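Long-range contacts in 3-hydroxyacyl-CoA dehydrogenase (Burkholderia thailandensis, PDB 4XGN), which probably catalyses the NAD-dependent oxidation of 3-hydroxyacyl-CoA to 3-oxoacyl-CoA, as a Rossmann-fold short-chain dehydrogenase with bound NAD: residues 39-44 with 60-65; 218-223 with 252-257. All coordinates share one frame; numbering follows the deposited sequence.

Contact 1 (39-44 with 60-65). With NAD (nicotinamide-adenine-dinucleotide), chain I.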
# COMPACT_ATOMS: atom_id res chain seq x y z
N LYS A 39 25.49 21.53 -11.42
CA LYS A 39 25.09 22.87 -11.79
C LYS A 39 23.59 22.93 -11.73
O LYS A 39 22.94 22.07 -12.30
CB LYS A 39 25.55 23.17 -13.22
CG LYS A 39 27.06 23.05 -13.38
CD LYS A 39 27.45 23.01 -14.86
CE LYS A 39 28.91 22.74 -15.06
NZ LYS A 39 29.13 22.01 -16.36
N VAL A 40 23.05 23.89 -11.01
CA VAL A 40 21.59 23.91 -10.80
C VAL A 40 20.90 25.01 -11.60
O VAL A 40 21.43 26.12 -11.82
CB VAL A 40 21.22 24.03 -9.32
CG1 VAL A 40 21.78 22.86 -8.53
CG2 VAL A 40 21.60 25.39 -8.73
N VAL A 41 19.71 24.68 -12.08
CA VAL A 41 18.73 25.65 -12.49
C VAL A 41 17.60 25.61 -11.49
O VAL A 41 17.01 24.53 -11.28
CB VAL A 41 18.16 25.32 -13.89
CG1 VAL A 41 17.06 26.33 -14.28
CG2 VAL A 41 19.30 25.30 -14.92
N LEU A 42 17.30 26.78 -10.90
CA LEU A 42 16.22 26.92 -9.94
C LEU A 42 15.05 27.52 -10.63
O LEU A 42 15.14 28.61 -11.19
CB LEU A 42 16.64 27.79 -8.75
CG LEU A 42 18.01 27.47 -8.16
CD1 LEU A 42 18.34 28.42 -7.00
CD2 LEU A 42 18.02 26.04 -7.69
N ALA A 43 13.91 26.83 -10.54
CA ALA A 43 12.64 27.26 -11.14
C ALA A 43 11.63 27.54 -10.02
O ALA A 43 11.32 26.67 -9.23
CB ALA A 43 12.15 26.19 -12.10
N ASP A 44 11.18 28.78 -9.87
CA ASP A 44 10.34 29.15 -8.76
C ASP A 44 9.58 30.40 -9.11
O ASP A 44 9.99 31.14 -10.01
CB ASP A 44 11.23 29.40 -7.52
CG ASP A 44 10.50 29.25 -6.19
OD1 ASP A 44 9.61 30.08 -5.88
OD2 ASP A 44 10.86 28.29 -5.43
N VAL A 60 21.65 29.01 -12.33
CA VAL A 60 20.77 29.89 -13.10
C VAL A 60 19.39 29.86 -12.45
O VAL A 60 18.94 28.82 -12.04
CB VAL A 60 20.69 29.39 -14.57
CG1 VAL A 60 19.60 30.09 -15.38
CG2 VAL A 60 22.05 29.48 -15.24
N PHE A 61 18.78 31.03 -12.33
CA PHE A 61 17.34 31.11 -11.96
C PHE A 61 16.46 31.43 -13.14
O PHE A 61 16.78 32.29 -13.97
CB PHE A 61 17.13 32.18 -10.89
CG PHE A 61 15.70 32.40 -10.55
CD1 PHE A 61 15.05 31.46 -9.80
CD2 PHE A 61 15.00 33.49 -10.99
CE1 PHE A 61 13.70 31.61 -9.52
CE2 PHE A 61 13.65 33.65 -10.71
CZ PHE A 61 13.01 32.72 -9.97
N VAL A 62 15.30 30.78 -13.20
CA VAL A 62 14.24 31.09 -14.15
C VAL A 62 12.93 31.24 -13.37
O VAL A 62 12.51 30.33 -12.67
CB VAL A 62 14.09 29.95 -15.16
CG1 VAL A 62 12.96 30.19 -16.15
CG2 VAL A 62 15.41 29.64 -15.80
N ARG A 63 12.28 32.41 -13.50
CA ARG A 63 10.92 32.57 -12.96
C ARG A 63 10.00 31.61 -13.70
O ARG A 63 9.84 31.69 -14.91
CB ARG A 63 10.43 33.99 -13.12
CG ARG A 63 9.13 34.27 -12.38
CD ARG A 63 7.88 33.78 -13.04
NE ARG A 63 6.67 34.15 -12.29
CZ ARG A 63 5.45 33.75 -12.61
NH1 ARG A 63 5.23 33.04 -13.72
NH2 ARG A 63 4.43 34.12 -11.87
N CYS A 64 9.44 30.67 -12.94
CA CYS A 64 8.72 29.55 -13.53
C CYS A 64 7.55 29.16 -12.66
O CYS A 64 7.71 28.75 -11.51
CB CYS A 64 9.70 28.41 -13.80
SG CYS A 64 8.90 26.83 -14.24
N ASP A 65 6.35 29.38 -13.19
CA ASP A 65 5.14 28.81 -12.60
C ASP A 65 4.99 27.47 -13.21
O ASP A 65 4.76 27.36 -14.41
CB ASP A 65 3.94 29.69 -12.91
CG ASP A 65 2.65 29.23 -12.22
OD1 ASP A 65 2.51 28.01 -11.87
OD2 ASP A 65 1.76 30.13 -12.07
PA NAD I . 8.53 25.94 0.69
O1A NAD I . 7.28 26.74 0.79
O2A NAD I . 9.68 26.35 1.55
O5B NAD I . 9.04 25.85 -0.83
C5B NAD I . 8.13 25.68 -1.90
C4B NAD I . 8.63 26.48 -3.11
O4B NAD I . 7.69 26.24 -4.03
C3B NAD I . 8.59 28.01 -2.84
O3B NAD I . 9.82 28.65 -2.99
C2B NAD I . 7.48 28.41 -3.82
O2B NAD I . 7.61 29.84 -4.19
C1B NAD I . 7.52 27.53 -4.81
N9A NAD I . 6.28 27.43 -5.52
C8A NAD I . 4.99 27.41 -5.04
N7A NAD I . 4.11 27.38 -6.09
C5A NAD I . 4.87 27.35 -7.17
C6A NAD I . 4.54 27.29 -8.50
N6A NAD I . 3.24 27.32 -9.10
N1A NAD I . 5.52 27.27 -9.42
C2A NAD I . 6.84 27.29 -9.05
N3A NAD I . 7.18 27.33 -7.73
C4A NAD I . 6.18 27.38 -6.83
O3 NAD I . 7.99 24.50 1.14
PN NAD I . 8.86 23.12 1.13
O1N NAD I . 8.70 22.54 2.49
O2N NAD I . 10.31 23.27 0.68
O5D NAD I . 8.05 22.21 0.07
C5D NAD I . 8.69 21.46 -0.95
C4D NAD I . 7.90 20.29 -1.39
O4D NAD I . 7.88 19.44 -0.32
C3D NAD I . 6.42 20.65 -1.69
O3D NAD I . 5.93 19.92 -2.73
C2D NAD I . 5.78 20.24 -0.33
O2D NAD I . 4.30 20.05 -0.48
C1D NAD I . 6.39 19.12 -0.01
N1N NAD I . 6.38 18.68 1.38
C2N NAD I . 6.80 19.46 2.43
C3N NAD I . 6.78 19.01 3.74
C7N NAD I . 7.18 19.85 4.91
O7N NAD I . 6.91 19.47 6.03
N7N NAD I . 7.90 21.06 4.72
C4N NAD I . 6.33 17.69 3.98
C5N NAD I . 5.95 16.89 2.93
C6N NAD I . 5.98 17.38 1.64

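Contact 2 (218-223 with 252-257). With EDO (1,2-ethanediol), chain K.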
# COMPACT_ATOMS: atom_id res chain seq x y z
N MET A 218 6.16 14.31 18.25
CA MET A 218 5.32 13.18 17.84
C MET A 218 6.03 12.23 16.87
O MET A 218 5.51 11.15 16.61
CB MET A 218 4.05 13.68 17.18
CG MET A 218 3.19 14.64 17.99
SD MET A 218 2.29 13.82 19.30
CE MET A 218 1.00 13.01 18.36
N VAL A 219 7.16 12.63 16.31
CA VAL A 219 7.90 11.77 15.36
C VAL A 219 8.59 10.67 16.14
O VAL A 219 9.35 10.98 17.06
CB VAL A 219 8.92 12.61 14.56
CG1 VAL A 219 9.68 11.74 13.58
CG2 VAL A 219 8.22 13.74 13.81
N PRO A 220 8.32 9.37 15.80
CA PRO A 220 8.87 8.37 16.70
C PRO A 220 10.40 8.46 16.84
O PRO A 220 10.90 8.55 17.95
CB PRO A 220 8.42 7.05 16.08
CG PRO A 220 7.10 7.40 15.41
CD PRO A 220 7.28 8.81 14.90
N PHE A 221 11.12 8.43 15.73
CA PHE A 221 12.57 8.72 15.81
C PHE A 221 13.09 9.17 14.46
O PHE A 221 12.87 8.48 13.48
CB PHE A 221 13.42 7.54 16.31
CG PHE A 221 14.76 7.97 16.74
CD1 PHE A 221 14.94 8.47 18.01
CD2 PHE A 221 15.79 8.04 15.85
CE1 PHE A 221 16.17 8.99 18.40
CE2 PHE A 221 17.02 8.58 16.23
CZ PHE A 221 17.20 9.04 17.51
N PRO A 222 13.78 10.31 14.37
CA PRO A 222 14.20 11.18 15.47
C PRO A 222 13.04 12.12 15.87
O PRO A 222 12.26 12.52 15.01
CB PRO A 222 15.33 12.00 14.85
CG PRO A 222 14.96 12.08 13.40
CD PRO A 222 14.28 10.77 13.07
N PRO A 223 12.95 12.50 17.15
CA PRO A 223 11.81 13.28 17.65
C PRO A 223 11.96 14.77 17.33
O PRO A 223 12.07 15.60 18.22
CB PRO A 223 11.84 12.98 19.17
CG PRO A 223 13.25 12.71 19.46
CD PRO A 223 13.81 12.02 18.26
N ASP A 252 10.25 10.09 6.94
CA ASP A 252 9.32 10.63 7.91
C ASP A 252 9.56 10.26 9.39
O ASP A 252 8.72 10.53 10.20
CB ASP A 252 7.91 10.23 7.51
CG ASP A 252 7.67 8.72 7.56
OD1 ASP A 252 8.58 7.95 8.03
OD2 ASP A 252 6.58 8.32 7.09
N GLY A 253 10.70 9.67 9.73
CA GLY A 253 10.91 9.31 11.12
C GLY A 253 9.91 8.30 11.68
O GLY A 253 9.75 8.20 12.88
N ALA A 254 9.27 7.55 10.79
CA ALA A 254 8.22 6.55 11.14
C ALA A 254 6.94 7.15 11.67
O ALA A 254 6.10 6.39 12.15
CB ALA A 254 8.73 5.46 12.10
N ILE A 255 6.70 8.44 11.52
CA ILE A 255 5.41 8.99 11.97
C ILE A 255 4.30 8.47 11.05
O ILE A 255 4.52 8.22 9.84
CB ILE A 255 5.46 10.55 11.98
CG1 ILE A 255 4.41 11.17 12.93
CG2 ILE A 255 5.32 11.11 10.55
CD1 ILE A 255 4.60 12.65 13.16
N ARG A 256 3.10 8.37 11.63
CA ARG A 256 1.88 8.15 10.90
C ARG A 256 0.93 9.26 11.37
O ARG A 256 0.68 9.40 12.55
CB ARG A 256 1.30 6.74 11.15
CG ARG A 256 2.23 5.62 10.65
CD ARG A 256 2.31 5.62 9.13
NE ARG A 256 3.11 4.50 8.58
CZ ARG A 256 4.42 4.51 8.45
NH1 ARG A 256 5.19 5.55 8.85
NH2 ARG A 256 5.01 3.45 7.92
N MET A 257 0.45 10.08 10.46
CA MET A 257 -0.30 11.27 10.87
C MET A 257 -1.73 10.94 11.31
O MET A 257 -2.44 10.23 10.59
CB MET A 257 -0.38 12.26 9.72
CG MET A 257 0.96 12.59 9.13
SD MET A 257 2.16 13.32 10.31
CE MET A 257 1.32 14.78 10.87
C1 EDO K . 1.19 12.09 15.23
O1 EDO K . 1.36 10.82 14.61
C2 EDO K . 1.01 13.18 14.19
O2 EDO K . -0.36 13.26 13.83

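Contact 1 (39-44 with 60-65)
The ring of Phe-61 presents its edge to Asp-44, whose CB lies in the ring plane 3.9 Å from CE1, while the carbonyl oxygens of Leu-42 and Asp-44 approach the same ring obliquely. With CG of Phe-61 anti to its backbone N (chi1 175°), the ring runs forward along strand 39-44: CD1 of Phe-61 lies 3.2 Å from Leu-42 O, and CZ beside Asp-44 O. Beneath it the two strands pair in parallel. Val-60 N bonds to Val-40 O and Val-60 O takes Leu-42 N; Leu-42 O then receives Val-62 N at 3.0 Å. The next link, Asp-44 N to Val-62 O, is weak at 3.5 Å, but Cys-64 N restores the grip on Asp-44 O from above the carbonyl plane. On the face away from Phe-61, Val-41 CG1 meets Val-62 CG2, and Ala-43 CB packs against Cys-64 CB at 3.7 Å.

Both segments end at the cofactor. The Asp-44 carboxylate takes both hydroxyls of the adenosine ribose, NAD O2B on OD1 (2.6 Å) and O3B on OD2 (2.7 Å); an acidic residue ending the second strand is characteristic of NAD-dependent Rossmann enzymes and consistent with a preference for NAD over NADP. Backbone amides of Asn-46 and Ala-22 also bond to this carboxylate and help fix its rotation. Asp-65 OD1 accepts the adenine amino group, N6A.

The strands belong to the beta-alpha-beta unit 39-44, 47-57, 60-63. Helix 47-57 packs on Leu-42 and Phe-61, helix 69-82 on Val-41 and Val-62, and strand 15-19 continues the sheet beyond 39-44.

Contact 2 (218-223 with 252-257)
Ile-255 CG1 lies anti to the backbone N (chi1 -157°) and chi2 is extended as well, which carries CD1 of Ile-255 out to Val-219 CG2, 3.8 Å away. Val-219 has CG1 anti to its own N, leaving CG2 for this contact and setting CG1 over the Gly-253 backbone; the two side chains cross at about a right angle. Pro-220 touches the turn through CD, which lies 3.2 Å from Gly-253 O, and the same CD of Pro-220 is 3.9 Å from Ile-255 CB.

One nearly straight hydrogen bond ties the backbones, Phe-221 N to Gly-253 O (3.2 Å), its donor tilted 17° from the carbonyl plane. Gly-253 and Ala-254 are the central residues of a type I' beta turn from Asp-252 to Ile-255, placed directly after the last strand of the Rossmann sheet. Asp-252 OD1 accepts Ala-254 N at 2.9 Å from above the carboxylate plane, adding an Asx turn, while OD2 is paired with Arg-250. A cis peptide precedes Pro-222, whose CB lies over one face of the Phe-221 ring, toward its rim.

A second subunit borders this region: its Asn-245 bonds to Phe-221 O, and its Gly-246 O accepts Arg-256 NH2.

In the fold
Contact 1 closes along the chain before contact 2 opens, and the two lie on opposite sides of the chain's centre, their centres 32 Å apart and their nearest atoms about 22 Å apart. What connects them is the seven-stranded parallel sheet, ordered 3-2-1-4-5-6-7. Contact 1 pairs the third strand, 60-63, at one margin with its neighbour 39-44; contact 2 includes the loop leaving the seventh strand, 248-251, at the other. Their surroundings differ accordingly: residues 39-44 and 60-65 help to hold the adenosine end of NAD, with no other protein chain touching them, whereas residues 218-223 and 252-257 join loops at an interface of the four-chain assembly.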